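Local coordinates for manganese-binding protein (Chlamydia trachomatis, PDB 6NSI) that captures iron, manganese or nickel ions, with a preference for ferrous iron, and delivers them to the membrane permease of an ABC transporter for import, at residues C89-L93 and S172-R176; R152-P158 and L281-L286; S192-P197 and R213-Y217. One frame throughout, in Å; residues are numbered along the deposited sequence.

In the fold
From the N terminus, the chain first builds the half that carries the parallel sheet of strands 3-6, 24-27, 54-56 and 77-79. The loop 89-93 that follows is pinned to helix 172-178 in contact 1, closing a span that contains helix 107-124 and the long helix 129-154. Contact 2 starts within that span, at the end of helix 129-154, and closes only at the C-terminal tail, so it crosses contact 1. Contact 3, strand 194-195 against helix 208-221, is a short closure lying wholly within the span of contact 2. Contact 1 touches both others: Phe174 packs on Leu154, and Thr175 on Cys194 and Arg193.

Contact 1: C89-L93 and S172-R176; sequences CFDLL and SYFTR
Tyr173 and Arg176, one turn apart on helix 172-178, hold two successive peptide groups of the loop 89-93, through Leu93 N and Asp91 O. Leu93 N donates a nearly straight bond to Tyr173 OH (2.9 Å, 165° at the hydrogen), which is also hydrogen-bonded to the carbonyl of Asp100. Arg176 NH1 reaches Asp91 O at 3.0 Å; the oxygen lies near the guanidinium plane, while NH1 approaches tilted from the carbonyl plane, and NH2 adds a weak bond to the same oxygen. The carboxylate of Asp91, with OD2 4.8 Å from Arg176 NH1, would probably add only a longer-range attraction. In this protein, probably of the solute-binding protein 9 family, the loop leaving the half with the parallel sheet is held to helix 172-178 close to the metal site: the side chain of Tyr173 is about 4 Å from that of His102, an iron ligand, and about 10 Å from the bound iron. Between the two polar grips, Leu93 CD1 sits over one face of the Tyr173 ring, 3.7 Å from the centroid, a CH-pi contact offset toward the rim, while CD2 approaches Arg176 NH1 at 3.3 Å. With CG anti to its carbonyl carbon (chi1 -60°), Leu93 runs past the tyrosine in the opposite direction. Farther out, the edge of Phe90 faces the hydroxyl, CE2 3.7 Å from Tyr173 OH, the two rings inclined at 63°.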
ATOM      1  N   CYS A  89     -15.597  -5.543   4.287  1.00 55.85           N
ATOM      2  CA  CYS A  89     -14.603  -5.132   5.271  1.00 54.96           C
ATOM      3  C   CYS A  89     -14.130  -3.710   5.010  1.00 49.90           C
ATOM      4  O   CYS A  89     -13.733  -3.002   5.945  1.00 48.97           O
ATOM      5  CB  CYS A  89     -13.406  -6.091   5.256  1.00 46.58           C
ATOM      6  SG  CYS A  89     -13.740  -7.765   5.889  1.00 63.85           S
ATOM      7  N   PHE A  90     -14.159  -3.277   3.752  1.00 41.05           N
ATOM      8  CA  PHE A  90     -13.777  -1.919   3.406  1.00 46.98           C
ATOM      9  C   PHE A  90     -14.570  -1.481   2.185  1.00 46.56           C
ATOM     10  O   PHE A  90     -15.214  -2.286   1.506  1.00 49.97           O
ATOM     11  CB  PHE A  90     -12.265  -1.798   3.153  1.00 42.49           C
ATOM     12  CG  PHE A  90     -11.822  -2.305   1.803  1.00 40.68           C
ATOM     13  CD1 PHE A  90     -11.807  -3.657   1.525  1.00 39.40           C
ATOM     14  CD2 PHE A  90     -11.396  -1.419   0.820  1.00 38.79           C
ATOM     15  CE1 PHE A  90     -11.401  -4.129   0.290  1.00 39.93           C
ATOM     16  CE2 PHE A  90     -10.978  -1.879  -0.422  1.00 34.28           C
ATOM     17  CZ  PHE A  90     -10.976  -3.238  -0.687  1.00 39.14           C
ATOM     18  N   ASP A  91     -14.521  -0.184   1.920  1.00 46.08           N
ATOM     19  CA  ASP A  91     -15.129   0.399   0.735  1.00 43.99           C
ATOM     20  C   ASP A  91     -14.035   0.584  -0.309  1.00 42.79           C
ATOM     21  O   ASP A  91     -13.089   1.343  -0.085  1.00 39.41           O
ATOM     22  CB  ASP A  91     -15.802   1.733   1.066  1.00 51.73           C
ATOM     23  CG  ASP A  91     -16.992   1.574   2.017  1.00 59.11           C
ATOM     24  OD1 ASP A  91     -17.644   0.501   1.999  1.00 61.96           O
ATOM     25  OD2 ASP A  91     -17.269   2.524   2.782  1.00 54.90           O
ATOM     26  N   LEU A  92     -14.164  -0.126  -1.427  1.00 36.89           N
ATOM     27  CA  LEU A  92     -13.209  -0.026  -2.525  1.00 38.59           C
ATOM     28  C   LEU A  92     -13.136   1.393  -3.073  1.00 41.29           C
ATOM     29  O   LEU A  92     -14.161   2.032  -3.314  1.00 38.17           O
ATOM     30  CB  LEU A  92     -13.617  -0.984  -3.645  1.00 40.64           C
ATOM     31  CG  LEU A  92     -12.675  -1.189  -4.827  1.00 37.15           C
ATOM     32  CD1 LEU A  92     -11.337  -1.683  -4.330  1.00 36.76           C
ATOM     33  CD2 LEU A  92     -13.279  -2.192  -5.807  1.00 39.37           C
ATOM     34  N   LEU A  93     -11.922   1.882  -3.287  1.00 34.60           N
ATOM     35  CA  LEU A  93     -11.734   3.115  -4.032  1.00 39.94           C
ATOM     36  C   LEU A  93     -11.395   2.778  -5.474  1.00 35.49           C
ATOM     37  O   LEU A  93     -10.932   1.678  -5.786  1.00 35.25           O
ATOM     38  CB  LEU A  93     -10.634   3.980  -3.412  1.00 30.78           C
ATOM     39  CG  LEU A  93     -10.936   4.390  -1.970  1.00 40.52           C
ATOM     40  CD1 LEU A  93      -9.749   5.099  -1.327  1.00 30.62           C
ATOM     41  CD2 LEU A  93     -12.194   5.246  -1.919  1.00 42.35           C
ATOM     42  N   SER A 172      -4.417   6.941  -1.476  1.00 18.75           N
ATOM     43  CA  SER A 172      -5.813   7.346  -1.316  1.00 21.22           C
ATOM     44  C   SER A 172      -6.445   6.729  -0.068  1.00 26.42           C
ATOM     45  O   SER A 172      -7.182   7.410   0.660  1.00 25.68           O
ATOM     46  CB  SER A 172      -6.623   6.992  -2.567  1.00 25.91           C
ATOM     47  OG  SER A 172      -6.374   7.935  -3.599  1.00 21.11           O
ATOM     48  N   TYR A 173      -6.198   5.440   0.195  1.00 26.72           N
ATOM     49  CA  TYR A 173      -6.754   4.831   1.408  1.00 24.67           C
ATOM     50  C   TYR A 173      -6.171   5.468   2.663  1.00 27.63           C
ATOM     51  O   TYR A 173      -6.896   5.768   3.620  1.00 24.99           O
ATOM     52  CB  TYR A 173      -6.500   3.323   1.410  1.00 23.55           C
ATOM     53  CG  TYR A 173      -7.262   2.605   0.325  1.00 25.85           C
ATOM     54  CD1 TYR A 173      -6.649   2.292  -0.886  1.00 21.86           C
ATOM     55  CD2 TYR A 173      -8.587   2.245   0.507  1.00 26.95           C
ATOM     56  CE1 TYR A 173      -7.337   1.630  -1.884  1.00 23.54           C
ATOM     57  CE2 TYR A 173      -9.290   1.597  -0.484  1.00 30.34           C
ATOM     58  CZ  TYR A 173      -8.666   1.283  -1.677  1.00 31.21           C
ATOM     59  OH  TYR A 173      -9.366   0.629  -2.669  1.00 26.75           O
ATOM     60  N   PHE A 174      -4.846   5.633   2.683  1.00 21.74           N
ATOM     61  CA  PHE A 174      -4.148   6.339   3.748  1.00 23.57           C
ATOM     62  C   PHE A 174      -4.790   7.696   4.021  1.00 26.30           C
ATOM     63  O   PHE A 174      -5.061   8.062   5.175  1.00 22.86           O
ATOM     64  CB  PHE A 174      -2.675   6.488   3.310  1.00 22.54           C
ATOM     65  CG  PHE A 174      -1.780   7.167   4.306  1.00 23.70           C
ATOM     66  CD1 PHE A 174      -1.670   8.564   4.339  1.00 19.29           C
ATOM     67  CD2 PHE A 174      -1.000   6.411   5.169  1.00 22.72           C
ATOM     68  CE1 PHE A 174      -0.837   9.180   5.240  1.00 21.00           C
ATOM     69  CE2 PHE A 174      -0.158   7.017   6.080  1.00 21.78           C
ATOM     70  CZ  PHE A 174      -0.065   8.408   6.109  1.00 18.92           C
ATOM     71  N   THR A 175      -5.018   8.465   2.956  1.00 21.29           N
ATOM     72  CA  THR A 175      -5.527   9.825   3.084  1.00 18.07           C
ATOM     73  C   THR A 175      -6.951   9.835   3.629  1.00 25.68           C
ATOM     74  O   THR A 175      -7.299  10.665   4.477  1.00 23.77           O
ATOM     75  CB  THR A 175      -5.491  10.501   1.712  1.00 22.62           C
ATOM     76  OG1 THR A 175      -4.124  10.616   1.251  1.00 20.58           O
ATOM     77  CG2 THR A 175      -6.174  11.870   1.772  1.00 20.84           C
ATOM     78  N   ARG A 176      -7.794   8.943   3.110  1.00 23.18           N
ATOM     79  CA  ARG A 176      -9.180   8.847   3.562  1.00 28.48           C
ATOM     80  C   ARG A 176      -9.259   8.467   5.043  1.00 27.10           C
ATOM     81  O   ARG A 176     -10.075   9.020   5.793  1.00 29.87           O
ATOM     82  CB  ARG A 176      -9.924   7.827   2.684  1.00 29.05           C
ATOM     83  CG  ARG A 176     -11.464   7.832   2.824  1.00 34.31           C
ATOM     84  CD  ARG A 176     -12.123   6.685   2.016  1.00 32.72           C
ATOM     85  NE  ARG A 176     -11.661   5.362   2.451  1.00 42.99           N
ATOM     86  CZ  ARG A 176     -12.116   4.190   1.982  1.00 51.38           C
ATOM     87  NH1 ARG A 176     -13.057   4.157   1.035  1.00 53.82           N
ATOM     88  NH2 ARG A 176     -11.631   3.038   2.463  1.00 40.31           N
TER

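Contact 2: R152-P158 and L281-L286; sequences RSLSTIP and LGGTVL
Thr156 and Ser153 present their hydroxyls to the backbone of the C-terminal tail. Thr156 OG1 lies between its own backbone N and carbonyl carbon (chi1 70°), which directs it at once to the tail and back to Ser153 in the last turn of the helix. It accepts from Thr284 N at 2.7 Å and donates back to Ser153 O, also at 2.7 Å, in the plane of that carbonyl. Ser153 O also accepts a hydrogen bond from Thr156 N, so the N-H and hydroxyl of Thr156 share one acceptor. Ser153 OG, anti to its carbonyl carbon, accepts from Leu286 N at 3.2 Å and is also hydrogen-bonded to Trp149 O one turn earlier in the same helix.

Leu286 then lies across Arg152 at about a right angle. Its CD2 meets the edge of the guanidinium, 3.2 Å from Arg152 NE, while CD1 leans toward the backbone of Ser153. At the other end, chi1 of -63° leaves Ile157 CG2 anti to the backbone N, where it packs on Leu281 CB at 3.6 Å.

Here helix 266-280 ends in a Schellman motif with Gly282, at positive phi, as the C-prime residue. Gly283 follows where the backbones come closest, its CA 4.0 Å from CA of Ile157. Pro158 CD lies against the carbonyls of Leu281 and Gly282, and a water bonded to Gly282 O adds a weak link to Thr156 O.

Two hydroxyls, each also held by a helix carbonyl, Ser153 O or Trp149 O, accept tail N-H groups, so the tail is fixed to the end of helix 129-154 by side chains rather than by backbone pairing.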
ATOM      1  N   ARG A 152      -3.073   8.824  15.678  1.00 32.74           N
ATOM      2  CA  ARG A 152      -2.741   9.862  16.646  1.00 34.29           C
ATOM      3  C   ARG A 152      -1.635  10.772  16.127  1.00 30.86           C
ATOM      4  O   ARG A 152      -1.733  12.003  16.243  1.00 29.18           O
ATOM      5  CB  ARG A 152      -2.344   9.226  17.984  1.00 39.49           C
ATOM      6  CG  ARG A 152      -3.535   8.756  18.836  1.00 48.35           C
ATOM      7  CD  ARG A 152      -3.163   7.593  19.775  1.00 54.54           C
ATOM      8  NE  ARG A 152      -1.712   7.511  19.985  1.00 60.87           N
ATOM      9  CZ  ARG A 152      -1.019   6.379  20.152  1.00 59.29           C
ATOM     10  NH1 ARG A 152      -1.628   5.195  20.134  1.00 47.53           N
ATOM     11  NH2 ARG A 152       0.302   6.433  20.327  1.00 59.54           N
ATOM     12  N   SER A 153      -0.576  10.193  15.550  1.00 29.76           N
ATOM     13  CA  SER A 153       0.515  11.006  15.017  1.00 32.15           C
ATOM     14  C   SER A 153       0.037  11.876  13.862  1.00 27.35           C
ATOM     15  O   SER A 153       0.301  13.085  13.819  1.00 26.42           O
ATOM     16  CB  SER A 153       1.672  10.118  14.559  1.00 34.66           C
ATOM     17  OG  SER A 153       2.199   9.355  15.632  1.00 34.50           O
ATOM     18  N   LEU A 154      -0.676  11.274  12.916  1.00 24.38           N
ATOM     19  CA  LEU A 154      -1.120  12.029  11.757  1.00 24.23           C
ATOM     20  C   LEU A 154      -2.154  13.074  12.134  1.00 28.44           C
ATOM     21  O   LEU A 154      -2.296  14.073  11.424  1.00 28.76           O
ATOM     22  CB  LEU A 154      -1.637  11.061  10.693  1.00 24.86           C
ATOM     23  CG  LEU A 154      -0.500  10.192  10.102  1.00 20.70           C
ATOM     24  CD1 LEU A 154      -1.005   8.946   9.356  1.00 21.72           C
ATOM     25  CD2 LEU A 154       0.380  11.018   9.194  1.00 17.71           C
ATOM     26  N   SER A 155      -2.833  12.896  13.270  1.00 29.52           N
ATOM     27  CA  SER A 155      -3.790  13.890  13.739  1.00 28.11           C
ATOM     28  C   SER A 155      -3.131  15.174  14.213  1.00 28.53           C
ATOM     29  O   SER A 155      -3.829  16.179  14.378  1.00 26.89           O
ATOM     30  CB  SER A 155      -4.630  13.310  14.870  1.00 28.88           C
ATOM     31  OG  SER A 155      -5.691  12.571  14.307  1.00 41.06           O
ATOM     32  N   THR A 156      -1.817  15.168  14.439  1.00 28.25           N
ATOM     33  CA  THR A 156      -1.115  16.373  14.871  1.00 35.59           C
ATOM     34  C   THR A 156      -0.748  17.288  13.701  1.00 31.70           C
ATOM     35  O   THR A 156      -0.348  18.438  13.922  1.00 28.80           O
ATOM     36  CB  THR A 156       0.153  15.991  15.664  1.00 35.59           C
ATOM     37  OG1 THR A 156       1.125  15.422  14.780  1.00 31.54           O
ATOM     38  CG2 THR A 156      -0.164  14.966  16.781  1.00 31.12           C
ATOM     39  N   ILE A 157      -0.851  16.801  12.471  1.00 30.35           N
ATOM     40  CA  ILE A 157      -0.667  17.644  11.292  1.00 27.10           C
ATOM     41  C   ILE A 157      -1.713  18.748  11.323  1.00 27.85           C
ATOM     42  O   ILE A 157      -2.913  18.439  11.324  1.00 28.80           O
ATOM     43  CB  ILE A 157      -0.798  16.823   9.999  1.00 23.79           C
ATOM     44  CG1 ILE A 157       0.293  15.762   9.939  1.00 23.71           C
ATOM     45  CG2 ILE A 157      -0.807  17.766   8.752  1.00 24.40           C
ATOM     46  CD1 ILE A 157       0.115  14.796   8.769  1.00 23.32           C
ATOM     47  N   PRO A 158      -1.323  20.029  11.343  1.00 29.73           N
ATOM     48  CA  PRO A 158      -2.318  21.103  11.249  1.00 30.07           C
ATOM     49  C   PRO A 158      -3.249  20.874  10.069  1.00 26.98           C
ATOM     50  O   PRO A 158      -2.811  20.520   8.973  1.00 26.95           O
ATOM     51  CB  PRO A 158      -1.468  22.366  11.057  1.00 22.76           C
ATOM     52  CG  PRO A 158      -0.128  22.010  11.611  1.00 35.94           C
ATOM     53  CD  PRO A 158       0.062  20.547  11.344  1.00 28.22           C
ATOM     54  N   LEU A 281       4.642  17.583   7.076  1.00 22.95           N
ATOM     55  CA  LEU A 281       3.411  18.378   7.065  1.00 26.59           C
ATOM     56  C   LEU A 281       3.171  19.145   8.376  1.00 27.64           C
ATOM     57  O   LEU A 281       2.124  19.790   8.533  1.00 27.27           O
ATOM     58  CB  LEU A 281       2.211  17.487   6.735  1.00 18.03           C
ATOM     59  CG  LEU A 281       2.316  16.945   5.285  1.00 19.68           C
ATOM     60  CD1 LEU A 281       1.082  16.159   4.920  1.00 23.84           C
ATOM     61  CD2 LEU A 281       2.504  18.075   4.316  1.00 19.43           C
ATOM     62  N   GLY A 282       4.116  19.112   9.304  1.00 30.10           N
ATOM     63  CA  GLY A 282       4.089  20.013  10.438  1.00 29.03           C
ATOM     64  C   GLY A 282       3.573  19.425  11.729  1.00 32.07           C
ATOM     65  O   GLY A 282       3.384  20.181  12.696  1.00 29.26           O
ATOM     66  N   GLY A 283       3.333  18.111  11.782  1.00 28.37           N
ATOM     67  CA  GLY A 283       2.895  17.454  12.994  1.00 30.17           C
ATOM     68  C   GLY A 283       4.052  17.026  13.875  1.00 31.44           C
ATOM     69  O   GLY A 283       5.219  17.355  13.641  1.00 28.87           O
ATOM     70  N   THR A 284       3.712  16.258  14.913  1.00 33.05           N
ATOM     71  CA  THR A 284       4.698  15.723  15.846  1.00 34.91           C
ATOM     72  C   THR A 284       4.427  14.243  16.048  1.00 34.36           C
ATOM     73  O   THR A 284       3.305  13.857  16.382  1.00 33.57           O
ATOM     74  CB  THR A 284       4.664  16.466  17.196  1.00 34.61           C
ATOM     75  OG1 THR A 284       4.806  17.874  16.977  1.00 38.41           O
ATOM     76  CG2 THR A 284       5.782  15.969  18.119  1.00 41.50           C
ATOM     77  N   VAL A 285       5.449  13.424  15.828  1.00 32.26           N
ATOM     78  CA  VAL A 285       5.313  11.975  15.916  1.00 42.69           C
ATOM     79  C   VAL A 285       5.236  11.558  17.382  1.00 45.95           C
ATOM     80  O   VAL A 285       6.118  11.888  18.182  1.00 45.07           O
ATOM     81  CB  VAL A 285       6.490  11.286  15.207  1.00 46.66           C
ATOM     82  CG1 VAL A 285       6.401   9.795  15.371  1.00 39.57           C
ATOM     83  CG2 VAL A 285       6.551  11.697  13.724  1.00 36.93           C
ATOM     84  N   LEU A 286       4.187  10.824  17.736  1.00 42.53           N
ATOM     85  CA  LEU A 286       4.100  10.271  19.082  1.00 46.77           C
ATOM     86  C   LEU A 286       5.160   9.192  19.296  1.00 50.42           C
ATOM     87  O   LEU A 286       5.557   8.483  18.365  1.00 40.10           O
ATOM     88  CB  LEU A 286       2.710   9.694  19.323  1.00 48.06           C
ATOM     89  CG  LEU A 286       1.672  10.687  19.847  1.00 55.66           C
ATOM     90  CD1 LEU A 286       1.335  11.758  18.800  1.00 46.37           C
ATOM     91  CD2 LEU A 286       0.426   9.930  20.311  1.00 45.46           C
TER
HETATM   92  O   HOH W   1       1.875  20.724  15.212  1.00 45.58           O

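Contact 3: S192-P197 and R213-Y217; sequences SRCISP and RVVEY
Ile195 rests on the ring of Tyr217: CG2 stands over one face, 3.6 Å from the centroid and 20° off the normal, a CH-pi contact, while CD1 packs near Tyr217 CB and CD2. The tyrosine, its CG anti to the backbone N (chi1 178°), reaches across to the start of the segment 192-197, where its hydroxyl donates to Ser192 O at 2.7 Å. Running the opposite way, Ile195 brings CG1 within 3.5 Å of Arg213 NH1.

That arginine bends at chi3 and turns its guanidinium edge to Ser196 O. NH1 bonds it at 3.3 Å from above the carbonyl plane, and NH2 adds a weak bond. Asp210, salt-bridged to NH2, helps to place the group; a water accepts from Ser196 N and, weakly, from Arg213 NH1. Val214 CG2 fits against Pro197, 3.6 Å from its N.

Behind this layer strand 194-195 pairs in parallel with strand 164-165, whose Val165 touches Ile195, Val214 and Tyr217, so helix 208-221 packs on the small sheet near the iron ligand His168. The tyrosine hydroxyl and the guanidinium donate to carbonyls near either end of 192-197, so the helix is fixed in position along the strand, with Ile195 packed between.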
ATOM      1  N   SER A 192     -10.183  15.778  -1.831  1.00 25.24           N
ATOM      2  CA  SER A 192      -9.425  17.022  -1.965  1.00 29.52           C
ATOM      3  C   SER A 192      -8.062  16.954  -1.275  1.00 24.71           C
ATOM      4  O   SER A 192      -7.175  17.768  -1.577  1.00 23.26           O
ATOM      5  CB  SER A 192     -10.237  18.187  -1.392  1.00 32.27           C
ATOM      6  OG  SER A 192     -10.096  18.212   0.023  1.00 37.93           O
ATOM      7  N   ARG A 193      -7.856  15.989  -0.375  1.00 21.43           N
ATOM      8  CA  ARG A 193      -6.659  15.959   0.463  1.00 21.85           C
ATOM      9  C   ARG A 193      -5.462  15.209  -0.130  1.00 19.62           C
ATOM     10  O   ARG A 193      -4.401  15.174   0.510  1.00 17.64           O
ATOM     11  CB  ARG A 193      -7.017  15.367   1.831  1.00 22.53           C
ATOM     12  CG  ARG A 193      -8.292  15.994   2.417  1.00 27.29           C
ATOM     13  CD  ARG A 193      -8.243  16.024   3.928  1.00 30.25           C
ATOM     14  NE  ARG A 193      -7.479  17.204   4.253  1.00 48.19           N
ATOM     15  CZ  ARG A 193      -7.984  18.292   4.807  1.00 33.82           C
ATOM     16  NH1 ARG A 193      -9.250  18.327   5.153  1.00 39.58           N
ATOM     17  NH2 ARG A 193      -7.193  19.336   5.005  1.00 30.39           N
ATOM     18  N   CYS A 194      -5.567  14.617  -1.317  1.00 20.72           N
ATOM     19  CA  CYS A 194      -4.384  14.015  -1.928  1.00 16.87           C
ATOM     20  C   CYS A 194      -4.422  14.223  -3.441  1.00 22.84           C
ATOM     21  O   CYS A 194      -5.495  14.307  -4.049  1.00 21.91           O
ATOM     22  CB  CYS A 194      -4.268  12.509  -1.581  1.00 18.42           C
ATOM     23  SG  CYS A 194      -5.690  11.458  -2.095  1.00 25.64           S
ATOM     24  N   ILE A 195      -3.238  14.299  -4.049  1.00 18.63           N
ATOM     25  CA  ILE A 195      -3.121  14.449  -5.505  1.00 21.04           C
ATOM     26  C   ILE A 195      -1.759  13.921  -5.936  1.00 20.94           C
ATOM     27  O   ILE A 195      -0.816  13.853  -5.141  1.00 17.13           O
ATOM     28  CB  ILE A 195      -3.310  15.924  -5.964  1.00 18.06           C
ATOM     29  CG1 ILE A 195      -3.706  15.974  -7.451  1.00 23.10           C
ATOM     30  CG2 ILE A 195      -2.029  16.717  -5.745  1.00 19.43           C
ATOM     31  CD1 ILE A 195      -4.144  17.339  -7.929  1.00 29.59           C
ATOM     32  N   SER A 196      -1.649  13.547  -7.213  1.00 20.96           N
ATOM     33  CA  SER A 196      -0.405  13.035  -7.767  1.00 17.73           C
ATOM     34  C   SER A 196      -0.477  13.189  -9.273  1.00 21.48           C
ATOM     35  O   SER A 196      -1.572  13.102  -9.847  1.00 20.22           O
ATOM     36  CB  SER A 196      -0.170  11.560  -7.375  1.00 21.04           C
ATOM     37  OG  SER A 196      -1.212  10.717  -7.823  1.00 23.33           O
ATOM     38  N   PRO A 197       0.644  13.465  -9.940  1.00 20.22           N
ATOM     39  CA  PRO A 197       0.599  13.622 -11.409  1.00 20.85           C
ATOM     40  C   PRO A 197       0.363  12.304 -12.124  1.00 24.01           C
ATOM     41  O   PRO A 197      -0.233  12.282 -13.206  1.00 28.15           O
ATOM     42  CB  PRO A 197       1.969  14.225 -11.743  1.00 22.64           C
ATOM     43  CG  PRO A 197       2.877  13.770 -10.643  1.00 23.86           C
ATOM     44  CD  PRO A 197       2.003  13.607  -9.384  1.00 18.72           C
ATOM     45  N   ARG A 213      -2.175  20.425 -13.408  1.00 27.23           N
ATOM     46  CA  ARG A 213      -3.149  20.065 -12.385  1.00 29.08           C
ATOM     47  C   ARG A 213      -2.523  20.089 -10.987  1.00 27.21           C
ATOM     48  O   ARG A 213      -3.056  20.718 -10.064  1.00 27.83           O
ATOM     49  CB  ARG A 213      -3.712  18.684 -12.723  1.00 28.59           C
ATOM     50  CG  ARG A 213      -4.718  18.127 -11.759  1.00 35.31           C
ATOM     51  CD  ARG A 213      -5.394  16.907 -12.389  1.00 32.15           C
ATOM     52  NE  ARG A 213      -4.426  15.918 -12.893  1.00 35.95           N
ATOM     53  CZ  ARG A 213      -3.823  15.003 -12.130  1.00 35.54           C
ATOM     54  NH1 ARG A 213      -4.056  14.961 -10.824  1.00 29.30           N
ATOM     55  NH2 ARG A 213      -2.963  14.142 -12.659  1.00 34.29           N
ATOM     56  N   VAL A 214      -1.362  19.446 -10.826  1.00 28.30           N
ATOM     57  CA  VAL A 214      -0.732  19.369  -9.502  1.00 27.71           C
ATOM     58  C   VAL A 214      -0.164  20.730  -9.083  1.00 31.13           C
ATOM     59  O   VAL A 214      -0.239  21.118  -7.902  1.00 24.20           O
ATOM     60  CB  VAL A 214       0.339  18.258  -9.488  1.00 25.76           C
ATOM     61  CG1 VAL A 214       1.004  18.152  -8.115  1.00 22.76           C
ATOM     62  CG2 VAL A 214      -0.278  16.934  -9.848  1.00 19.32           C
ATOM     63  N   VAL A 215       0.388  21.489 -10.040  1.00 23.04           N
ATOM     64  CA  VAL A 215       0.899  22.829  -9.731  1.00 22.70           C
ATOM     65  C   VAL A 215      -0.219  23.734  -9.207  1.00 26.80           C
ATOM     66  O   VAL A 215      -0.053  24.452  -8.209  1.00 26.27           O
ATOM     67  CB  VAL A 215       1.591  23.426 -10.976  1.00 30.39           C
ATOM     68  CG1 VAL A 215       1.794  24.944 -10.838  1.00 27.51           C
ATOM     69  CG2 VAL A 215       2.926  22.722 -11.218  1.00 24.51           C
ATOM     70  N   GLU A 216      -1.382  23.709  -9.861  1.00 26.08           N
ATOM     71  CA  GLU A 216      -2.488  24.545  -9.398  1.00 28.23           C
ATOM     72  C   GLU A 216      -3.007  24.076  -8.040  1.00 30.22           C
ATOM     73  O   GLU A 216      -3.375  24.898  -7.184  1.00 26.07           O
ATOM     74  CB  GLU A 216      -3.603  24.553 -10.442  1.00 32.00           C
ATOM     75  CG  GLU A 216      -3.206  25.224 -11.767  1.00 29.56           C
ATOM     76  CD  GLU A 216      -4.401  25.499 -12.677  1.00 34.49           C
ATOM     77  OE1 GLU A 216      -5.323  24.661 -12.755  1.00 32.04           O
ATOM     78  OE2 GLU A 216      -4.415  26.551 -13.329  1.00 31.21           O
ATOM     79  N   TYR A 217      -3.048  22.760  -7.825  1.00 25.19           N
ATOM     80  CA  TYR A 217      -3.415  22.231  -6.511  1.00 21.81           C
ATOM     81  C   TYR A 217      -2.447  22.707  -5.439  1.00 25.22           C
ATOM     82  O   TYR A 217      -2.871  23.094  -4.343  1.00 25.95           O
ATOM     83  CB  TYR A 217      -3.447  20.707  -6.569  1.00 23.96           C
ATOM     84  CG  TYR A 217      -3.756  19.959  -5.282  1.00 21.71           C
ATOM     85  CD1 TYR A 217      -2.755  19.701  -4.346  1.00 23.86           C
ATOM     86  CD2 TYR A 217      -5.023  19.430  -5.048  1.00 23.18           C
ATOM     87  CE1 TYR A 217      -3.018  18.952  -3.180  1.00 20.17           C
ATOM     88  CE2 TYR A 217      -5.301  18.686  -3.876  1.00 25.74           C
ATOM     89  CZ  TYR A 217      -4.290  18.457  -2.955  1.00 20.07           C
ATOM     90  OH  TYR A 217      -4.526  17.708  -1.797  1.00 18.24           O
TER
HETATM   91  O   HOH W   2      -4.412  12.869  -8.654  1.00 29.32           O